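Long-range contacts in putative NAD(P)H-flavin oxidoreductase (Streptococcus pyogenes serotype M1, PDB 2HAY), which binds flavin mononucleotide and probably uses NADH or NADPH in flavin-dependent redox chemistry: residues B[57-62]-B[85-90]; B[172-177]-B[192-197]; B[65-70]-B[178-183]. All coordinates share one frame; numbering follows the deposited sequence.

How the interactions relate
Strand 54-59 leads into helix 62-68, and after helix 76-81 the chain returns as strand 84-91; interaction 1 closes this loop by pairing the strand end 57-59 with 84-91. Interaction 2 comes later and in series: past helix 174-183 the chain enters strand 192-201, closing a short loop between 172-177 and 192-197. Interaction 3 spans much more sequence and crosses both, because 65-70 lies inside the first loop and 178-183 inside the second. Strands 84-91 and 192-201 are neighbours in the sheet, where A195 N meets L88 O. L181 of helix 174-183 packs on L87 and I194, and I68 of helix 62-68 on L59 and M197, so both helices lie against strands of interactions 1 and 2.

Interaction 1 (B[57-62]-B[85-90]); sequences VVLDNK and FILLIA
V57 and L87 form an antiparallel hydrogen-bonded pair where strand 54-59, at the border of the chain's four-stranded antiparallel sheet, runs beside strand 84-91, the N-to-C directions of the two short segments 142° apart. V57 N reaches L87 O at 2.9 Å, and L87 N returns to V57 O at 2.8 Å. V58 and I86 follow as the non-hydrogen-bonded pair, before L59 N binds F85 O. The side chains of V57 and L87 share one face of the sheet, that of L87 reaching two neighbours: its CD1 lies 4.1 Å from V57 CG2, and its CD2 lies beside L59 CD2. The other methyl of V57, CG1, packs 3.9 Å from I89 CG1. On the face of V58 and I86, V58 CG2 rests against I86 CG1, each branch anti to its own carbonyl carbon. The second subunit adds a parallel strand along V57, V58 and L59, carrying the sheet across the dimer interface. Beyond the last direct bond a water bridges the two segments: it accepts from F85 N at 2.8 Å and donates to D60 OD2 at 2.9 Å.

Interaction 2 (B[172-177]-B[192-197]); sequences FHYDKV and EGIASM
A Met-aromatic contact and a tyrosine-to-backbone bond join the start of helix 174-183 to strand 192-201 in this nitroreductase-family fold, directly after the FMN-pocket residues E170 and G171. M197, present as selenomethionine, reaches F172 from the opposite direction and sets its CE methyl over the centre of the ring, 3.5 Å from the centroid and 8° off the normal, a CH-pi contact. Its SE sits obliquely, farther from the same centroid. The opposite face of F172 is taken by Y174, whose CE1 lies over the rim, while F172 CE2 lies over the centre of the Y174 ring. With CG held between its backbone N and carbonyl carbon (chi1 59°), F172 stands between M197 and Y174. I194 CG2 touches both aromatics, 3.8 Å from F172 CE2 and 3.9 Å from Y174 CD2. Deeper in the helix, V177 meets M197 tip to tip, its CG1 3.6 Å from the CE methyl. Y174 OH donates to A195 O at 2.6 Å; that oxygen lies at the edge of the ring and in its plane, whereas the hydroxyl stands 39° out of the carbonyl plane. The acceptor belongs to a classic beta bulge, A195 and S196 together facing L88 on the next strand. At the helix start H173 is the N-cap, ND1 accepting from K176 N. Buried as it is, the short tyrosine bond satisfies its own hydroxyl and a bulge carbonyl, which probably helps hold the ring in place within otherwise apolar packing.

Interaction 3 (B[65-70]-B[178-183]); sequences KEEIKP and NHILAK
I180 lays its side chain against E67, the two sliding past each other in opposite directions where helix 62-68 packs on helix 174-183 in this alpha-beta nitroreductase fold. Both CG1 and CG2 of I180 lie 4.1 Å from E67 CG, so the aliphatic part of E67 serves as an apolar surface; I180 CG2 also touches the carboxylate carbon, CD. At the other end of the isoleucine, CD1 approaches the backbone of helix 62-68, 3.5 Å from E67 O. E67 is extended, with CG anti to the backbone N (chi1 -157°), and this carries its carboxylate beyond I180 to K183, one helical turn further on. There the two form a salt bridge at the more open border of the contact. The carboxylate has a second partner, since E67 OE1 is hydrogen-bonded to H184 NE2; with its two oxygens engaged separately, the group is probably restrained in its rotation. On the buried side, I68 CG1 packs 4.2 Å from I180 CG2, and I68 CD1 touches L181 CD2. The same I68 also meets M197 of strand 192-201 and L79 of helix 76-81, which places the inner part of the interface between the sheet and a third helix. The lysine reaches its partner by bending along its chain: K183 NZ donates to the syn lone pair of E67 OE2 at 2.8 Å.

Interaction 1 (B[57-62]-B[85-90])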
loop_
_atom_site.group_PDB
_atom_site.type_symbol
_atom_site.label_atom_id
_atom_site.label_comp_id
_atom_site.label_asym_id
_atom_site.label_seq_id
_atom_site.Cartn_x
_atom_site.Cartn_y
_atom_site.Cartn_z
ATOM N N VAL B 57 4.648 -15.053 -0.664
ATOM C CA VAL B 57 4.630 -16.513 -0.688
ATOM C C VAL B 57 3.282 -17.128 -1.015
ATOM O O VAL B 57 2.266 -16.808 -0.403
ATOM C CB VAL B 57 5.428 -17.233 0.472
ATOM C CG1 VAL B 57 6.134 -16.262 1.445
ATOM C CG2 VAL B 57 4.636 -18.445 1.135
ATOM N N VAL B 58 3.307 -17.988 -2.029
ATOM C CA VAL B 58 2.118 -18.717 -2.427
ATOM C C VAL B 58 1.947 -19.887 -1.484
ATOM O O VAL B 58 2.743 -20.831 -1.495
ATOM C CB VAL B 58 2.168 -19.132 -3.906
ATOM C CG1 VAL B 58 0.905 -19.869 -4.291
ATOM C CG2 VAL B 58 2.358 -17.877 -4.801
ATOM N N LEU B 59 0.924 -19.794 -0.645
ATOM C CA LEU B 59 0.654 -20.823 0.354
ATOM C C LEU B 59 -0.339 -21.834 -0.229
ATOM O O LEU B 59 -1.547 -21.633 -0.163
ATOM C CB LEU B 59 0.103 -20.223 1.659
ATOM C CG LEU B 59 -0.118 -21.251 2.784
ATOM C CD1 LEU B 59 1.161 -21.997 3.120
ATOM C CD2 LEU B 59 -0.678 -20.592 4.031
ATOM N N ASP B 60 0.200 -22.895 -0.821
ATOM C CA ASP B 60 -0.586 -23.973 -1.405
ATOM C C ASP B 60 -0.868 -25.090 -0.377
ATOM O O ASP B 60 -1.842 -25.830 -0.499
ATOM C CB ASP B 60 0.156 -24.544 -2.618
ATOM C CG ASP B 60 -0.115 -23.772 -3.902
ATOM O OD1 ASP B 60 0.615 -23.998 -4.891
ATOM O OD2 ASP B 60 -1.057 -22.945 -3.943
ATOM N N ASN B 61 -0.016 -25.182 0.645
ATOM C CA ASN B 61 -0.076 -26.248 1.633
ATOM C C ASN B 61 -1.364 -26.221 2.453
ATOM O O ASN B 61 -1.602 -25.284 3.234
ATOM C CB ASN B 61 1.138 -26.190 2.552
ATOM C CG ASN B 61 1.251 -27.423 3.436
ATOM O OD1 ASN B 61 0.673 -27.480 4.517
ATOM N ND2 ASN B 61 1.968 -28.429 2.958
ATOM N N LYS B 62 -2.195 -27.252 2.264
ATOM C CA LYS B 62 -3.521 -27.324 2.915
ATOM C C LYS B 62 -3.451 -27.478 4.447
ATOM O O LYS B 62 -4.171 -26.782 5.160
ATOM C CB LYS B 62 -4.440 -28.365 2.252
ATOM C CG LYS B 62 -4.850 -27.950 0.835
ATOM C CD LYS B 62 -6.002 -28.789 0.271
ATOM C CE LYS B 62 -6.180 -28.539 -1.213
ATOM N NZ LYS B 62 -6.717 -27.173 -1.515
ATOM N N PHE B 85 -3.583 -18.477 -2.323
ATOM C CA PHE B 85 -3.518 -17.688 -1.116
ATOM C C PHE B 85 -2.095 -17.204 -0.993
ATOM O O PHE B 85 -1.164 -18.012 -1.027
ATOM C CB PHE B 85 -3.886 -18.560 0.073
ATOM C CG PHE B 85 -4.620 -17.831 1.130
ATOM C CD1 PHE B 85 -3.931 -17.168 2.131
ATOM C CD2 PHE B 85 -6.006 -17.817 1.138
ATOM C CE1 PHE B 85 -4.613 -16.480 3.117
ATOM C CE2 PHE B 85 -6.700 -17.126 2.126
ATOM C CZ PHE B 85 -6.008 -16.459 3.111
ATOM N N ILE B 86 -1.919 -15.890 -0.877
ATOM C CA ILE B 86 -0.573 -15.299 -0.858
ATOM C C ILE B 86 -0.291 -14.611 0.461
ATOM O O ILE B 86 -1.091 -13.800 0.919
ATOM C CB ILE B 86 -0.375 -14.283 -2.012
ATOM C CG1 ILE B 86 -0.363 -15.028 -3.363
ATOM C CG2 ILE B 86 0.893 -13.466 -1.811
ATOM C CD1 ILE B 86 -0.247 -14.112 -4.579
ATOM N N LEU B 87 0.853 -14.935 1.059
ATOM C CA LEU B 87 1.299 -14.291 2.287
ATOM C C LEU B 87 2.255 -13.179 1.944
ATOM O O LEU B 87 3.228 -13.418 1.237
ATOM C CB LEU B 87 2.016 -15.308 3.215
ATOM C CG LEU B 87 1.326 -16.651 3.429
ATOM C CD1 LEU B 87 2.216 -17.538 4.302
ATOM C CD2 LEU B 87 -0.052 -16.471 4.066
ATOM N N LEU B 88 1.977 -11.977 2.453
ATOM C CA LEU B 88 2.858 -10.808 2.241
ATOM C C LEU B 88 3.712 -10.670 3.489
ATOM O O LEU B 88 3.193 -10.490 4.596
ATOM C CB LEU B 88 2.050 -9.533 1.975
ATOM C CG LEU B 88 1.261 -9.487 0.669
ATOM C CD1 LEU B 88 -0.071 -10.297 0.749
ATOM C CD2 LEU B 88 1.010 -8.046 0.294
ATOM N N ILE B 89 5.020 -10.840 3.317
ATOM C CA ILE B 89 5.973 -10.887 4.435
ATOM C C ILE B 89 6.851 -9.643 4.390
ATOM O O ILE B 89 7.352 -9.276 3.302
ATOM C CB ILE B 89 6.877 -12.168 4.349
ATOM C CG1 ILE B 89 6.071 -13.460 4.141
ATOM C CG2 ILE B 89 7.870 -12.274 5.541
ATOM C CD1 ILE B 89 4.946 -13.710 5.129
ATOM N N ALA B 90 7.020 -8.969 5.535
ATOM C CA ALA B 90 7.936 -7.811 5.600
ATOM C C ALA B 90 9.184 -8.057 6.484
ATOM O O ALA B 90 9.107 -8.781 7.492
ATOM C CB ALA B 90 7.196 -6.575 6.055
HETATM O O HOH W 1 -2.526 -21.064 -2.379
#

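Interaction 2 (B[172-177]-B[192-197])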
loop_
_atom_site.group_PDB
_atom_site.type_symbol
_atom_site.label_atom_id
_atom_site.label_comp_id
_atom_site.label_asym_id
_atom_site.label_seq_id
_atom_site.Cartn_x
_atom_site.Cartn_y
_atom_site.Cartn_z
ATOM N N PHE B 172 -6.675 -11.587 11.356
ATOM C CA PHE B 172 -6.094 -12.784 11.955
ATOM C C PHE B 172 -5.161 -12.365 13.077
ATOM O O PHE B 172 -4.759 -11.192 13.142
ATOM C CB PHE B 172 -5.368 -13.653 10.924
ATOM C CG PHE B 172 -4.244 -12.965 10.214
ATOM C CD1 PHE B 172 -4.453 -12.344 8.990
ATOM C CD2 PHE B 172 -2.977 -12.944 10.751
ATOM C CE1 PHE B 172 -3.404 -11.704 8.314
ATOM C CE2 PHE B 172 -1.927 -12.309 10.079
ATOM C CZ PHE B 172 -2.155 -11.686 8.873
ATOM N N HIS B 173 -4.857 -13.314 13.978
ATOM C CA HIS B 173 -3.948 -13.054 15.091
ATOM C C HIS B 173 -2.527 -13.149 14.572
ATOM O O HIS B 173 -2.010 -14.246 14.319
ATOM C CB HIS B 173 -4.170 -14.081 16.221
ATOM C CG HIS B 173 -3.609 -13.661 17.543
ATOM N ND1 HIS B 173 -2.259 -13.683 17.818
ATOM C CD2 HIS B 173 -4.215 -13.193 18.660
ATOM C CE1 HIS B 173 -2.057 -13.270 19.058
ATOM N NE2 HIS B 173 -3.229 -12.968 19.592
ATOM N N TYR B 174 -1.897 -11.987 14.415
ATOM C CA TYR B 174 -0.564 -11.907 13.809
ATOM C C TYR B 174 0.463 -12.766 14.552
ATOM O O TYR B 174 1.139 -13.579 13.937
ATOM C CB TYR B 174 -0.129 -10.437 13.678
ATOM C CG TYR B 174 -0.681 -9.776 12.436
ATOM C CD1 TYR B 174 -2.059 -9.615 12.247
ATOM C CD2 TYR B 174 0.167 -9.343 11.427
ATOM C CE1 TYR B 174 -2.572 -9.025 11.077
ATOM C CE2 TYR B 174 -0.333 -8.742 10.272
ATOM C CZ TYR B 174 -1.696 -8.595 10.107
ATOM O OH TYR B 174 -2.179 -8.007 8.955
ATOM N N ASP B 175 0.553 -12.634 15.878
ATOM C CA ASP B 175 1.530 -13.406 16.644
ATOM C C ASP B 175 1.347 -14.918 16.444
ATOM O O ASP B 175 2.316 -15.645 16.165
ATOM C CB ASP B 175 1.432 -13.033 18.134
ATOM C CG ASP B 175 2.322 -13.886 19.031
ATOM O OD1 ASP B 175 3.495 -13.523 19.195
ATOM O OD2 ASP B 175 1.816 -14.884 19.608
ATOM N N LYS B 176 0.107 -15.384 16.597
ATOM C CA LYS B 176 -0.212 -16.780 16.409
ATOM C C LYS B 176 0.102 -17.301 14.997
ATOM O O LYS B 176 0.637 -18.389 14.850
ATOM C CB LYS B 176 -1.678 -17.044 16.767
ATOM C CG LYS B 176 -1.936 -16.937 18.264
ATOM C CD LYS B 176 -3.397 -17.207 18.618
ATOM C CE LYS B 176 -3.739 -16.814 20.091
ATOM N NZ LYS B 176 -5.237 -16.518 20.199
ATOM N N VAL B 177 -0.213 -16.510 13.972
ATOM C CA VAL B 177 0.029 -16.904 12.577
ATOM C C VAL B 177 1.513 -16.897 12.265
ATOM O O VAL B 177 2.015 -17.821 11.608
ATOM C CB VAL B 177 -0.787 -16.020 11.595
ATOM C CG1 VAL B 177 -0.351 -16.257 10.169
ATOM C CG2 VAL B 177 -2.274 -16.351 11.749
ATOM N N GLU B 192 11.797 -11.423 10.035
ATOM C CA GLU B 192 10.613 -11.089 9.236
ATOM C C GLU B 192 9.314 -11.479 9.949
ATOM O O GLU B 192 9.312 -12.265 10.917
ATOM C CB GLU B 192 10.670 -11.732 7.836
ATOM C CG GLU B 192 10.497 -13.246 7.782
ATOM C CD GLU B 192 11.087 -13.911 6.527
ATOM O OE1 GLU B 192 11.311 -13.241 5.466
ATOM O OE2 GLU B 192 11.353 -15.126 6.612
ATOM N N GLY B 193 8.225 -10.871 9.490
ATOM C CA GLY B 193 6.890 -11.101 10.038
ATOM C C GLY B 193 5.838 -10.887 8.950
ATOM O O GLY B 193 6.052 -10.166 7.967
ATOM N N ILE B 194 4.707 -11.540 9.104
ATOM C CA ILE B 194 3.648 -11.376 8.138
ATOM C C ILE B 194 3.061 -9.948 8.226
ATOM O O ILE B 194 2.914 -9.404 9.325
ATOM C CB ILE B 194 2.559 -12.497 8.305
ATOM C CG1 ILE B 194 1.604 -12.500 7.095
ATOM C CG2 ILE B 194 1.826 -12.403 9.676
ATOM C CD1 ILE B 194 0.774 -13.781 6.970
ATOM N N ALA B 195 2.758 -9.364 7.061
ATOM C CA ALA B 195 2.129 -8.055 6.950
ATOM C C ALA B 195 0.621 -8.204 6.700
ATOM O O ALA B 195 -0.216 -7.499 7.308
ATOM C CB ALA B 195 2.795 -7.255 5.824
ATOM N N SER B 196 0.282 -9.126 5.807
ATOM C CA SER B 196 -1.108 -9.376 5.445
ATOM C C SER B 196 -1.219 -10.674 4.605
ATOM O O SER B 196 -0.210 -11.332 4.311
ATOM C CB SER B 196 -1.667 -8.155 4.670
ATOM O OG SER B 196 -1.025 -8.036 3.424
HETATM N N MSE B 197 -2.440 -11.032 4.231
HETATM C CA MSE B 197 -2.671 -12.130 3.302
HETATM C C MSE B 197 -3.555 -11.632 2.157
HETATM O O MSE B 197 -4.269 -10.640 2.301
HETATM C CB MSE B 197 -3.384 -13.290 4.012
HETATM C CG MSE B 197 -2.723 -13.820 5.271
HETATM SE SE MSE B 197 -3.964 -15.054 6.233
HETATM C CE MSE B 197 -2.942 -15.325 7.828
#

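Interaction 3 (B[65-70]-B[178-183])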
loop_
_atom_site.group_PDB
_atom_site.type_symbol
_atom_site.label_atom_id
_atom_site.label_comp_id
_atom_site.label_asym_id
_atom_site.label_seq_id
_atom_site.Cartn_x
_atom_site.Cartn_y
_atom_site.Cartn_z
ATOM N N LYS B 65 -2.794 -24.000 5.943
ATOM C CA LYS B 65 -4.058 -23.268 5.870
ATOM C C LYS B 65 -5.035 -23.684 6.995
ATOM O O LYS B 65 -5.614 -22.809 7.666
ATOM C CB LYS B 65 -4.717 -23.435 4.502
ATOM C CG LYS B 65 -3.937 -22.852 3.347
ATOM C CD LYS B 65 -4.874 -22.446 2.234
ATOM C CE LYS B 65 -4.206 -22.558 0.909
ATOM N NZ LYS B 65 -4.197 -23.978 0.509
ATOM N N GLU B 66 -5.190 -24.996 7.193
ATOM C CA GLU B 66 -6.070 -25.555 8.224
ATOM C C GLU B 66 -5.665 -25.093 9.638
ATOM O O GLU B 66 -6.518 -24.742 10.456
ATOM C CB GLU B 66 -6.127 -27.100 8.126
ATOM C CG GLU B 66 -6.879 -27.670 6.878
ATOM C CD GLU B 66 -6.739 -29.202 6.676
ATOM O OE1 GLU B 66 -6.355 -29.940 7.617
ATOM O OE2 GLU B 66 -7.032 -29.684 5.552
ATOM N N GLU B 67 -4.362 -25.078 9.907
ATOM C CA GLU B 67 -3.813 -24.571 11.164
ATOM C C GLU B 67 -3.998 -23.066 11.391
ATOM O O GLU B 67 -4.208 -22.634 12.519
ATOM C CB GLU B 67 -2.340 -24.934 11.269
ATOM C CG GLU B 67 -1.846 -24.969 12.669
ATOM C CD GLU B 67 -0.448 -25.576 12.793
ATOM O OE1 GLU B 67 0.070 -26.139 11.792
ATOM O OE2 GLU B 67 0.114 -25.472 13.909
ATOM N N ILE B 68 -3.927 -22.271 10.325
ATOM C CA ILE B 68 -4.115 -20.817 10.419
ATOM C C ILE B 68 -5.574 -20.480 10.746
ATOM O O ILE B 68 -5.858 -19.581 11.534
ATOM C CB ILE B 68 -3.621 -20.099 9.113
ATOM C CG1 ILE B 68 -2.086 -20.019 9.103
ATOM C CG2 ILE B 68 -4.246 -18.706 8.941
ATOM C CD1 ILE B 68 -1.509 -19.613 7.740
ATOM N N LYS B 69 -6.485 -21.263 10.174
ATOM C CA LYS B 69 -7.928 -20.972 10.158
ATOM C C LYS B 69 -8.632 -20.572 11.495
ATOM O O LYS B 69 -9.388 -19.597 11.497
ATOM C CB LYS B 69 -8.661 -22.123 9.459
ATOM C CG LYS B 69 -9.843 -21.719 8.597
ATOM C CD LYS B 69 -10.458 -22.957 7.918
ATOM C CE LYS B 69 -9.887 -23.186 6.507
ATOM N NZ LYS B 69 -10.388 -24.488 5.938
ATOM N N PRO B 70 -8.408 -21.311 12.616
ATOM C CA PRO B 70 -9.032 -20.901 13.889
ATOM C C PRO B 70 -8.615 -19.521 14.414
ATOM O O PRO B 70 -9.285 -18.977 15.297
ATOM C CB PRO B 70 -8.544 -21.960 14.893
ATOM C CG PRO B 70 -8.141 -23.116 14.083
ATOM C CD PRO B 70 -7.625 -22.551 12.784
ATOM N N ASN B 178 2.210 -15.862 12.747
ATOM C CA ASN B 178 3.669 -15.839 12.745
ATOM C C ASN B 178 4.273 -17.079 13.387
ATOM O O ASN B 178 5.223 -17.645 12.873
ATOM C CB ASN B 178 4.205 -14.583 13.439
ATOM C CG ASN B 178 4.299 -13.374 12.488
ATOM O OD1 ASN B 178 4.498 -13.535 11.296
ATOM N ND2 ASN B 178 4.188 -12.163 13.037
ATOM N N HIS B 179 3.724 -17.504 14.513
ATOM C CA HIS B 179 4.275 -18.682 15.130
ATOM C C HIS B 179 3.986 -19.961 14.369
ATOM O O HIS B 179 4.818 -20.870 14.380
ATOM C CB HIS B 179 3.941 -18.753 16.622
ATOM C CG HIS B 179 4.742 -17.775 17.425
ATOM N ND1 HIS B 179 4.429 -16.434 17.485
ATOM C CD2 HIS B 179 5.876 -17.929 18.147
ATOM C CE1 HIS B 179 5.325 -15.804 18.218
ATOM N NE2 HIS B 179 6.205 -16.690 18.645
ATOM N N ILE B 180 2.851 -20.019 13.677
ATOM C CA ILE B 180 2.537 -21.190 12.856
ATOM C C ILE B 180 3.489 -21.226 11.673
ATOM O O ILE B 180 4.005 -22.280 11.333
ATOM C CB ILE B 180 1.051 -21.200 12.397
ATOM C CG1 ILE B 180 0.131 -21.503 13.581
ATOM C CG2 ILE B 180 0.793 -22.209 11.246
ATOM C CD1 ILE B 180 -1.297 -20.972 13.360
ATOM N N LEU B 181 3.747 -20.060 11.082
ATOM C CA LEU B 181 4.611 -19.950 9.911
ATOM C C LEU B 181 6.062 -20.248 10.238
ATOM O O LEU B 181 6.732 -20.938 9.480
ATOM C CB LEU B 181 4.507 -18.573 9.253
ATOM C CG LEU B 181 3.173 -18.167 8.626
ATOM C CD1 LEU B 181 3.318 -16.802 7.922
ATOM C CD2 LEU B 181 2.674 -19.239 7.688
ATOM N N ALA B 182 6.542 -19.724 11.359
ATOM C CA ALA B 182 7.895 -20.069 11.823
ATOM C C ALA B 182 8.019 -21.563 12.144
ATOM O O ALA B 182 9.013 -22.195 11.799
ATOM C CB ALA B 182 8.285 -19.225 13.013
ATOM N N LYS B 183 6.991 -22.122 12.781
ATOM C CA LYS B 183 6.995 -23.528 13.167
ATOM C C LYS B 183 7.185 -24.406 11.911
ATOM O O LYS B 183 7.920 -25.390 11.935
ATOM C CB LYS B 183 5.699 -23.856 13.916
ATOM C CG LYS B 183 5.517 -25.321 14.295
ATOM C CD LYS B 183 4.124 -25.818 13.909
ATOM C CE LYS B 183 3.095 -25.573 14.981
ATOM N NZ LYS B 183 2.227 -26.784 15.086
#